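Local coordinates for OsmC-like protein (Jannaschia sp., PDB 3CJE) that probably protects the bacterium against organic hydroperoxides by reducing them, as its OsmC-like relatives do, at residues 76-81 and 118-123; 31-36 and 62-67; 69-74 and 92-97; 43-48 and 58-63. All coordinates share one frame; numbering follows the deposited sequence.

Contact 1: 76-81 and 118-123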
# COMPACT_ATOMS: atom_id res chain seq x y z
N THR A 76 13.68 -2.82 1.91
CA THR A 76 13.91 -4.14 2.46
C THR A 76 14.58 -5.06 1.44
O THR A 76 15.54 -5.76 1.77
CB THR A 76 12.60 -4.73 3.04
OG1 THR A 76 12.18 -3.89 4.14
CG2 THR A 76 12.82 -6.15 3.54
N GLN A 77 14.11 -5.06 0.19
CA GLN A 77 14.71 -5.93 -0.82
C GLN A 77 16.15 -5.52 -1.14
O GLN A 77 17.02 -6.36 -1.32
CB GLN A 77 13.89 -5.93 -2.12
CG GLN A 77 12.39 -6.12 -1.97
CD GLN A 77 12.06 -7.35 -1.26
OE1 GLN A 77 12.69 -8.39 -1.51
NE2 GLN A 77 11.09 -7.27 -0.35
N ILE A 78 16.40 -4.20 -1.25
CA ILE A 78 17.76 -3.72 -1.44
C ILE A 78 18.69 -4.23 -0.35
O ILE A 78 19.79 -4.77 -0.61
CB ILE A 78 17.80 -2.19 -1.53
CG1 ILE A 78 17.10 -1.71 -2.80
CG2 ILE A 78 19.25 -1.66 -1.49
CD1 ILE A 78 16.85 -0.20 -2.84
N ARG A 79 18.25 -4.09 0.90
CA ARG A 79 19.05 -4.51 2.04
C ARG A 79 19.23 -6.02 2.11
O ARG A 79 20.32 -6.48 2.43
CB ARG A 79 18.47 -3.94 3.33
CG ARG A 79 18.46 -2.42 3.37
CD ARG A 79 17.80 -1.88 4.63
NE ARG A 79 18.74 -1.92 5.75
CZ ARG A 79 18.47 -1.46 6.97
NH1 ARG A 79 17.33 -0.95 7.25
NH2 ARG A 79 19.40 -1.49 7.87
N ALA A 80 18.19 -6.78 1.79
CA ALA A 80 18.23 -8.24 1.81
C ALA A 80 19.12 -8.81 0.70
O ALA A 80 19.76 -9.84 0.87
CB ALA A 80 16.83 -8.82 1.69
N PHE A 81 19.16 -8.13 -0.44
CA PHE A 81 19.85 -8.69 -1.61
C PHE A 81 21.28 -8.15 -1.81
O PHE A 81 22.05 -8.73 -2.56
CB PHE A 81 19.05 -8.38 -2.87
CG PHE A 81 17.70 -9.10 -3.01
CD1 PHE A 81 17.35 -10.16 -2.22
CD2 PHE A 81 16.83 -8.73 -4.01
CE1 PHE A 81 16.12 -10.77 -2.40
CE2 PHE A 81 15.65 -9.36 -4.21
CZ PHE A 81 15.28 -10.37 -3.39
N ILE A 118 10.68 6.59 -7.84
CA ILE A 118 11.51 6.07 -6.73
C ILE A 118 12.98 6.39 -7.05
O ILE A 118 13.50 5.92 -8.05
CB ILE A 118 11.33 4.56 -6.49
CG1 ILE A 118 9.86 4.30 -6.13
CG2 ILE A 118 12.27 4.07 -5.40
CD1 ILE A 118 9.51 2.85 -5.85
N ASP A 119 13.59 7.23 -6.23
CA ASP A 119 15.01 7.63 -6.37
C ASP A 119 15.81 6.98 -5.25
O ASP A 119 15.46 7.09 -4.08
CB ASP A 119 15.17 9.13 -6.26
CG ASP A 119 14.62 9.87 -7.49
OD1 ASP A 119 14.36 9.26 -8.53
OD2 ASP A 119 14.52 11.12 -7.40
N ILE A 120 16.90 6.33 -5.62
CA ILE A 120 17.62 5.48 -4.71
C ILE A 120 19.05 6.00 -4.55
O ILE A 120 19.74 6.27 -5.55
CB ILE A 120 17.62 4.07 -5.27
CG1 ILE A 120 16.19 3.48 -5.29
CG2 ILE A 120 18.57 3.18 -4.42
CD1 ILE A 120 15.98 2.33 -6.22
N ILE A 121 19.49 6.14 -3.29
CA ILE A 121 20.85 6.57 -2.94
C ILE A 121 21.53 5.48 -2.13
O ILE A 121 21.14 5.18 -0.98
CB ILE A 121 20.85 7.89 -2.13
CG1 ILE A 121 20.06 8.95 -2.90
CG2 ILE A 121 22.31 8.30 -1.85
CD1 ILE A 121 19.86 10.27 -2.09
N LEU A 122 22.53 4.86 -2.75
CA LEU A 122 23.21 3.71 -2.15
C LEU A 122 24.51 4.00 -1.41
O LEU A 122 24.96 3.13 -0.61
CB LEU A 122 23.50 2.63 -3.22
CG LEU A 122 22.34 2.05 -4.02
CD1 LEU A 122 22.80 0.99 -5.05
CD2 LEU A 122 21.25 1.41 -3.04
N HIS A 123 25.17 5.12 -1.72
CA HIS A 123 26.50 5.42 -1.18
C HIS A 123 27.42 4.22 -1.34
O HIS A 123 28.10 3.81 -0.40
CB HIS A 123 26.45 5.86 0.29
CG HIS A 123 25.54 7.00 0.55
ND1 HIS A 123 24.35 6.86 1.23
CD2 HIS A 123 25.62 8.31 0.20
CE1 HIS A 123 23.75 8.04 1.32
NE2 HIS A 123 24.50 8.93 0.70

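Contact 2: 31-36 and 62-67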
# COMPACT_ATOMS: atom_id res chain seq x y z
N LEU A 31 10.63 6.04 7.90
CA LEU A 31 9.92 6.53 6.75
C LEU A 31 9.26 7.86 7.09
O LEU A 31 8.28 7.88 7.81
CB LEU A 31 8.87 5.50 6.35
CG LEU A 31 9.45 4.11 6.07
CD1 LEU A 31 8.45 2.99 6.10
CD2 LEU A 31 10.30 4.17 4.77
N ASP A 32 9.81 8.94 6.55
CA ASP A 32 9.29 10.29 6.72
C ASP A 32 8.32 10.57 5.58
O ASP A 32 8.71 10.90 4.47
CB ASP A 32 10.45 11.29 6.68
CG ASP A 32 10.01 12.75 6.77
OD1 ASP A 32 8.80 13.08 7.08
OD2 ASP A 32 10.92 13.58 6.49
N VAL A 33 7.03 10.40 5.86
CA VAL A 33 5.97 10.57 4.86
C VAL A 33 5.39 11.95 4.93
O VAL A 33 5.23 12.53 6.04
CB VAL A 33 4.83 9.52 5.05
CG1 VAL A 33 3.70 9.71 4.04
CG2 VAL A 33 5.39 8.10 4.98
N ALA A 34 5.15 12.55 3.78
CA ALA A 34 4.43 13.81 3.74
C ALA A 34 3.29 13.77 2.73
O ALA A 34 3.48 13.28 1.61
CB ALA A 34 5.36 14.95 3.34
N MSE A 35 2.12 14.27 3.10
CA MSE A 35 1.15 14.69 2.10
C MSE A 35 1.60 16.07 1.67
O MSE A 35 1.86 16.94 2.52
CB MSE A 35 -0.29 14.75 2.64
CG MSE A 35 -1.28 15.00 1.54
SE MSE A 35 -3.16 14.91 2.10
CE MSE A 35 -3.04 16.04 3.68
N VAL A 36 1.71 16.28 0.36
CA VAL A 36 2.13 17.53 -0.23
C VAL A 36 0.93 18.28 -0.81
O VAL A 36 0.79 19.50 -0.63
CB VAL A 36 3.23 17.31 -1.30
CG1 VAL A 36 3.63 18.65 -1.89
CG2 VAL A 36 4.44 16.60 -0.66
N PRO A 62 -4.81 6.63 5.17
CA PRO A 62 -4.47 5.40 4.45
C PRO A 62 -3.37 5.53 3.40
O PRO A 62 -2.53 4.64 3.25
CB PRO A 62 -5.81 5.03 3.79
CG PRO A 62 -6.85 5.57 4.68
CD PRO A 62 -6.27 6.88 5.19
N LEU A 63 -3.33 6.64 2.64
CA LEU A 63 -2.32 6.73 1.58
C LEU A 63 -0.91 6.87 2.20
O LEU A 63 0.10 6.55 1.53
CB LEU A 63 -2.61 7.89 0.62
CG LEU A 63 -3.81 7.65 -0.32
CD1 LEU A 63 -3.92 8.82 -1.33
CD2 LEU A 63 -3.74 6.34 -1.00
N ALA A 64 -0.83 7.40 3.43
CA ALA A 64 0.49 7.47 4.12
C ALA A 64 0.99 6.06 4.41
O ALA A 64 2.17 5.77 4.24
CB ALA A 64 0.42 8.29 5.47
N LEU A 65 0.10 5.19 4.89
CA LEU A 65 0.50 3.79 5.11
C LEU A 65 0.92 3.15 3.79
O LEU A 65 1.90 2.40 3.74
CB LEU A 65 -0.61 3.01 5.81
CG LEU A 65 -0.99 3.41 7.23
CD1 LEU A 65 -2.02 2.36 7.78
CD2 LEU A 65 0.18 3.47 8.13
N PHE A 66 0.17 3.39 2.69
CA PHE A 66 0.52 2.83 1.39
C PHE A 66 1.93 3.24 0.94
O PHE A 66 2.75 2.40 0.57
CB PHE A 66 -0.49 3.28 0.32
CG PHE A 66 -0.06 2.93 -1.06
CD1 PHE A 66 -0.08 1.62 -1.51
CD2 PHE A 66 0.48 3.91 -1.90
CE1 PHE A 66 0.35 1.32 -2.81
CE2 PHE A 66 0.91 3.59 -3.21
CZ PHE A 66 0.85 2.29 -3.63
N ILE A 67 2.22 4.54 0.93
CA ILE A 67 3.51 5.00 0.41
C ILE A 67 4.68 4.55 1.30
O ILE A 67 5.74 4.21 0.81
CB ILE A 67 3.55 6.51 0.11
CG1 ILE A 67 4.73 6.84 -0.83
CG2 ILE A 67 3.53 7.36 1.36
CD1 ILE A 67 4.75 8.26 -1.38

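Contact 3: 69-74 and 92-97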
# COMPACT_ATOMS: atom_id res chain seq x y z
N GLY A 69 4.63 1.73 3.03
CA GLY A 69 4.74 0.32 2.67
C GLY A 69 5.55 0.11 1.42
O GLY A 69 6.43 -0.73 1.35
N LEU A 70 5.26 0.90 0.39
CA LEU A 70 5.98 0.77 -0.89
C LEU A 70 7.44 1.08 -0.70
O LEU A 70 8.29 0.32 -1.12
CB LEU A 70 5.36 1.72 -1.90
CG LEU A 70 6.07 1.74 -3.24
CD1 LEU A 70 6.24 0.33 -3.93
CD2 LEU A 70 5.40 2.76 -4.16
N THR A 71 7.73 2.20 -0.02
CA THR A 71 9.13 2.63 0.19
C THR A 71 9.87 1.59 1.04
O THR A 71 11.01 1.20 0.72
CB THR A 71 9.17 4.03 0.83
OG1 THR A 71 8.35 4.92 0.04
CG2 THR A 71 10.59 4.56 0.91
N GLY A 72 9.24 1.13 2.11
CA GLY A 72 9.82 0.13 2.99
C GLY A 72 10.06 -1.20 2.30
O GLY A 72 11.06 -1.86 2.55
N CYS A 73 9.15 -1.58 1.41
CA CYS A 73 9.26 -2.85 0.65
C CYS A 73 10.51 -2.80 -0.25
O CYS A 73 11.37 -3.69 -0.22
CB CYS A 73 8.00 -3.13 -0.14
SG CYS A 73 7.93 -4.90 -0.68
N VAL A 74 10.66 -1.71 -0.99
CA VAL A 74 11.80 -1.51 -1.88
C VAL A 74 13.10 -1.55 -1.08
O VAL A 74 14.05 -2.25 -1.41
CB VAL A 74 11.68 -0.17 -2.65
CG1 VAL A 74 13.01 0.20 -3.37
CG2 VAL A 74 10.53 -0.28 -3.69
N LEU A 92 21.62 3.82 3.31
CA LEU A 92 20.62 3.77 2.26
C LEU A 92 19.54 4.83 2.47
O LEU A 92 19.00 4.96 3.59
CB LEU A 92 19.98 2.38 2.24
CG LEU A 92 18.85 2.18 1.25
CD1 LEU A 92 19.26 2.31 -0.27
CD2 LEU A 92 18.18 0.79 1.56
N ASP A 93 19.23 5.55 1.41
CA ASP A 93 18.12 6.50 1.40
C ASP A 93 17.32 6.29 0.12
O ASP A 93 17.90 6.18 -0.97
CB ASP A 93 18.61 7.93 1.42
CG ASP A 93 17.49 8.92 1.66
OD1 ASP A 93 16.62 9.09 0.77
OD2 ASP A 93 17.49 9.51 2.76
N VAL A 94 16.00 6.19 0.28
CA VAL A 94 15.08 6.02 -0.83
C VAL A 94 14.01 7.07 -0.75
O VAL A 94 13.39 7.22 0.31
CB VAL A 94 14.45 4.61 -0.87
CG1 VAL A 94 13.34 4.50 -1.97
CG2 VAL A 94 15.57 3.56 -1.06
N GLU A 95 13.81 7.79 -1.85
CA GLU A 95 12.82 8.88 -1.92
C GLU A 95 11.74 8.44 -2.90
O GLU A 95 12.05 8.04 -4.02
CB GLU A 95 13.48 10.17 -2.42
CG GLU A 95 14.67 10.67 -1.57
CD GLU A 95 15.47 11.91 -2.13
OE1 GLU A 95 16.20 11.82 -3.16
OE2 GLU A 95 15.41 12.98 -1.47
N CYS A 96 10.49 8.50 -2.49
CA CYS A 96 9.37 8.04 -3.32
C CYS A 96 8.32 9.16 -3.40
O CYS A 96 8.01 9.80 -2.38
CB CYS A 96 8.75 6.80 -2.71
SG CYS A 96 7.27 6.21 -3.54
N ARG A 97 7.81 9.40 -4.61
CA ARG A 97 6.76 10.38 -4.84
C ARG A 97 5.67 9.72 -5.64
O ARG A 97 5.94 9.09 -6.68
CB ARG A 97 7.29 11.61 -5.59
CG ARG A 97 6.23 12.65 -5.83
CD ARG A 97 6.89 13.89 -6.42
NE ARG A 97 5.96 14.95 -6.69
CZ ARG A 97 5.39 15.17 -7.87
NH1 ARG A 97 5.62 14.39 -8.93
NH2 ARG A 97 4.55 16.20 -7.98

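Contact 4: 43-48 and 58-63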
# COMPACT_ATOMS: atom_id res chain seq x y z
N PHE A 43 4.10 12.63 8.63
CA PHE A 43 3.91 11.47 9.48
C PHE A 43 5.22 10.69 9.57
O PHE A 43 5.85 10.44 8.56
CB PHE A 43 2.85 10.58 8.85
CG PHE A 43 1.63 11.33 8.38
CD1 PHE A 43 0.62 11.61 9.27
CD2 PHE A 43 1.52 11.78 7.06
CE1 PHE A 43 -0.50 12.32 8.87
CE2 PHE A 43 0.43 12.48 6.66
CZ PHE A 43 -0.59 12.74 7.58
N ALA A 44 5.63 10.32 10.78
CA ALA A 44 6.85 9.53 10.97
C ALA A 44 6.41 8.09 11.12
O ALA A 44 5.75 7.73 12.09
CB ALA A 44 7.65 10.02 12.19
N LEU A 45 6.79 7.26 10.16
CA LEU A 45 6.44 5.85 10.19
C LEU A 45 7.70 5.01 10.07
O LEU A 45 8.81 5.53 9.92
CB LEU A 45 5.44 5.54 9.07
CG LEU A 45 4.18 6.40 9.04
CD1 LEU A 45 3.31 6.03 7.77
CD2 LEU A 45 3.41 6.28 10.33
N ALA A 46 7.53 3.69 10.16
CA ALA A 46 8.67 2.80 10.14
C ALA A 46 8.21 1.41 9.77
O ALA A 46 7.06 1.05 9.97
CB ALA A 46 9.39 2.82 11.47
N THR A 47 9.13 0.65 9.22
CA THR A 47 8.94 -0.80 9.02
C THR A 47 10.15 -1.53 9.58
O THR A 47 11.23 -0.94 9.75
CB THR A 47 8.74 -1.19 7.53
OG1 THR A 47 9.93 -0.87 6.76
CG2 THR A 47 7.53 -0.49 6.90
N ASP A 48 9.99 -2.81 9.85
CA ASP A 48 11.09 -3.63 10.34
C ASP A 48 10.78 -5.09 10.03
O ASP A 48 9.64 -5.42 9.71
CB ASP A 48 11.28 -3.41 11.83
CG ASP A 48 12.72 -3.64 12.31
OD1 ASP A 48 13.55 -4.24 11.57
OD2 ASP A 48 12.97 -3.17 13.43
N SER A 58 -2.67 10.98 16.75
CA SER A 58 -3.68 10.64 15.72
C SER A 58 -3.09 9.78 14.59
O SER A 58 -1.98 10.04 14.10
CB SER A 58 -4.29 11.91 15.13
OG SER A 58 -5.30 11.59 14.18
N ALA A 59 -3.86 8.78 14.16
CA ALA A 59 -3.36 7.79 13.18
C ALA A 59 -3.20 8.44 11.80
O ALA A 59 -3.89 9.39 11.49
CB ALA A 59 -4.31 6.62 13.11
N PRO A 60 -2.29 7.93 10.97
CA PRO A 60 -2.10 8.57 9.66
C PRO A 60 -3.20 8.20 8.68
O PRO A 60 -3.96 7.24 8.93
CB PRO A 60 -0.79 7.99 9.15
CG PRO A 60 -0.49 6.86 9.98
CD PRO A 60 -1.36 6.81 11.17
N PRO A 61 -3.31 8.94 7.56
CA PRO A 61 -4.27 8.54 6.56
C PRO A 61 -3.83 7.31 5.78
O PRO A 61 -2.64 6.97 5.73
CB PRO A 61 -4.35 9.75 5.60
CG PRO A 61 -3.02 10.39 5.74
CD PRO A 61 -2.54 10.13 7.15
N PRO A 62 -4.81 6.63 5.17
CA PRO A 62 -4.47 5.40 4.45
C PRO A 62 -3.37 5.53 3.40
O PRO A 62 -2.53 4.64 3.25
CB PRO A 62 -5.81 5.03 3.79
CG PRO A 62 -6.85 5.57 4.68
CD PRO A 62 -6.27 6.88 5.19
N LEU A 63 -3.33 6.64 2.64
CA LEU A 63 -2.32 6.73 1.58
C LEU A 63 -0.91 6.87 2.20
O LEU A 63 0.10 6.55 1.53
CB LEU A 63 -2.61 7.89 0.62
CG LEU A 63 -3.81 7.65 -0.32
CD1 LEU A 63 -3.92 8.82 -1.33
CD2 LEU A 63 -3.74 6.34 -1.00

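Contact 1: 76-81 and 118-123
Ile78, near the C-terminal end of helix 62-81, meets Ile120 and Leu122 with two different methyl groups. Its CD1 comes tip to tip with Ile120, lying 4.1 Å from Ile120 CG2, while its branch methyl CG2 lies 4.0 Å from Leu122 CD2. Ile78 therefore spans both partners by splitting its branches. CG1 stands anti to the carbonyl carbon (chi1 -67°) and the chain is extended beyond it (chi2 169°), which carries CD1 out to Ile120 and leaves CG2 for Leu122. Both approaches are ordinary van der Waals packing, and no hydrogen bond crosses between the segments. The backbones stay well apart, with the CA atoms of Ile78 and Leu122 9.2 Å from each other. Leu122 is placed at the point where the strand gives way to a turn, and a backbone hydrogen bond ties it to Thr90. All three touching residues are buried. Ala138 of helix 128-141 packs on Ile78 and Gln131 of the same helix on Leu122, so the contact lies where helices 62-81 and 128-141 meet strand 108-121, whose residues 118-120 pair in a parallel ladder with a strand of the second subunit.

Contact 2: 31-36 and 62-67
Val33 of strand 28-37 packs against Ala64 and Ile67 at the start of helix 62-81, a helix-on-sheet contact in the alpha+beta fold of the OsmC-like family, in which this helix lies along one face of an antiparallel sheet. Following the helix from its beginning, Pro62 and Leu63 open it: the carbonyl oxygen of Pro62 accepts the N-H of Phe66, and that of Leu63 accepts the N-H of Ile67, which builds the first turn. The side chain of Leu63 packs on Phe17 and Trp100 of other strands. Ala64 comes next and offers a single methyl, its CB 3.8 Å from Val33 CG1. With so small a side chain here, helix and strand approach closely, the CA atoms of Val33 and Ala64 being 6.3 Å apart. Phe43 of the neighbouring strand also packs on Ala64. Leu65 points away from the strand and packs on Thr47 of the second subunit, and Phe66 packs on Trp100 of its own chain and on Leu144 of the second subunit. One helical turn after Ala64, the side chains of Ile67 and Val33 slide past each other in opposite directions. Ile67 CG1 runs anti to the backbone N (chi1 -162°), which leaves CG2 between the backbone N and the carbonyl carbon, where it meets the strand. Val33 in turn sets CG1 anti to its own backbone N, and this methyl is shared by both helix residues. The tighter of its two contacts is with Ile67 CG2, at 3.6 Å from Val33 CG1.

Contact 3: 69-74 and 92-97
Thr71 and Leu70 of helix 62-81 face Val94 and Cys96 of strand 93-105, and the apolar contacts form two sets. The side chains of Thr71 and Val94 slide past each other in opposite directions, CG2 of Thr71 lying 4.0 Å from Val94 CG1. Leu70 extends its CG anti to the backbone N (chi1 176°), bringing CD2 to 4.0 Å from Cys96 SG; Cys96 was modelled in two conformers, so this approach is tentative. Segments 69-74 and 93-97 run roughly antiparallel, at 146°, with their axes 9.0 Å apart at closest approach. This is the packing of the long helix on the antiparallel sheet in the OsmC-like fold, and Val94 and Cys96, two residues apart on the strand, both point toward the helix. No hydrogen bond crosses between the segments. The hydroxyl of Thr71 is bonded to the carbonyl oxygen of Ile67 one turn earlier in the helix, and its OG1 only packs on Cys96 CB, at 3.4 Å. A polar atom buried against the sheet is thus satisfied within its own helix, and the bond probably helps to hold the rotation that sets CG2 toward Val94. Strand 13-24 continues this surface through Cys19, which touches Thr71, and Ile118 of strand 108-121 packs on Val94.

Contact 4: 43-48 and 58-63
The aromatic ring of Phe43 lies against two consecutive prolines, Pro60 and Pro61, and meets each in a different way. Pro61 comes over one face of the ring: its CD is 3.7 Å from the ring centroid and 29° off the ring normal, a CH-pi contact. The approach is displaced from the centre toward the far end of the ring, where Pro61 CD is 3.3 Å from Phe43 CZ, with Pro61 CG following at 3.8 Å from the same CZ. Pro60 reaches the ring obliquely, its CB 3.9 Å from Phe43 CD1. The ring is brought to the prolines by a first torsion that sets CG anti to the carbonyl carbon (chi1 -46°), and chi2 of -85° turns its plane so that a face is presented to Pro61. Leu45, two residues further along the edge strand 41-47, also points toward the prolines; in the conformer modelled here, one of two, its CD2 lies 4.0 Å from Pro60 CG, so a leucine methyl tentatively joins the phenyl ring in packing on Pro60. Pro61 occupies the N-cap position of helix 62-81, so the contact lays the entry to that helix across the outermost strand of the chain's main sheet. Leu65, in the first turn of the helix, touches both Leu45 and Pro60 and extends the apolar patch. Nearby, Pro60 takes part in a backbone hydrogen bond to the second subunit. The CH groups next to a proline nitrogen are slightly electron-poor, so the face-on approach of CD probably adds a weak electrostatic attraction to the dispersion that otherwise holds this partly exposed, wholly apolar contact.

Overall arrangement
All four contacts use helix 62-81 and join it to the same five-stranded antiparallel sheet. Contact 4 packs the helix entry on strand 41-47, contact 2 the first turns on strand 28-37, contact 3 the middle on strand 93-105 and contact 1 the end on strand 108-121. Contacts 2 and 4 share Pro62 and Leu63, their centres 6 Å apart; contacts 1 and 3 are 8 Å apart, and contacts 1 and 4 are about 20 Å apart, centre to centre. Along the chain, contacts 2 and 4 both close before contact 3 opens, whereas contacts 1 and 3 cross. The helix therefore spans the sheet between the two strands that are outermost within this chain, and every contact also borders the second subunit.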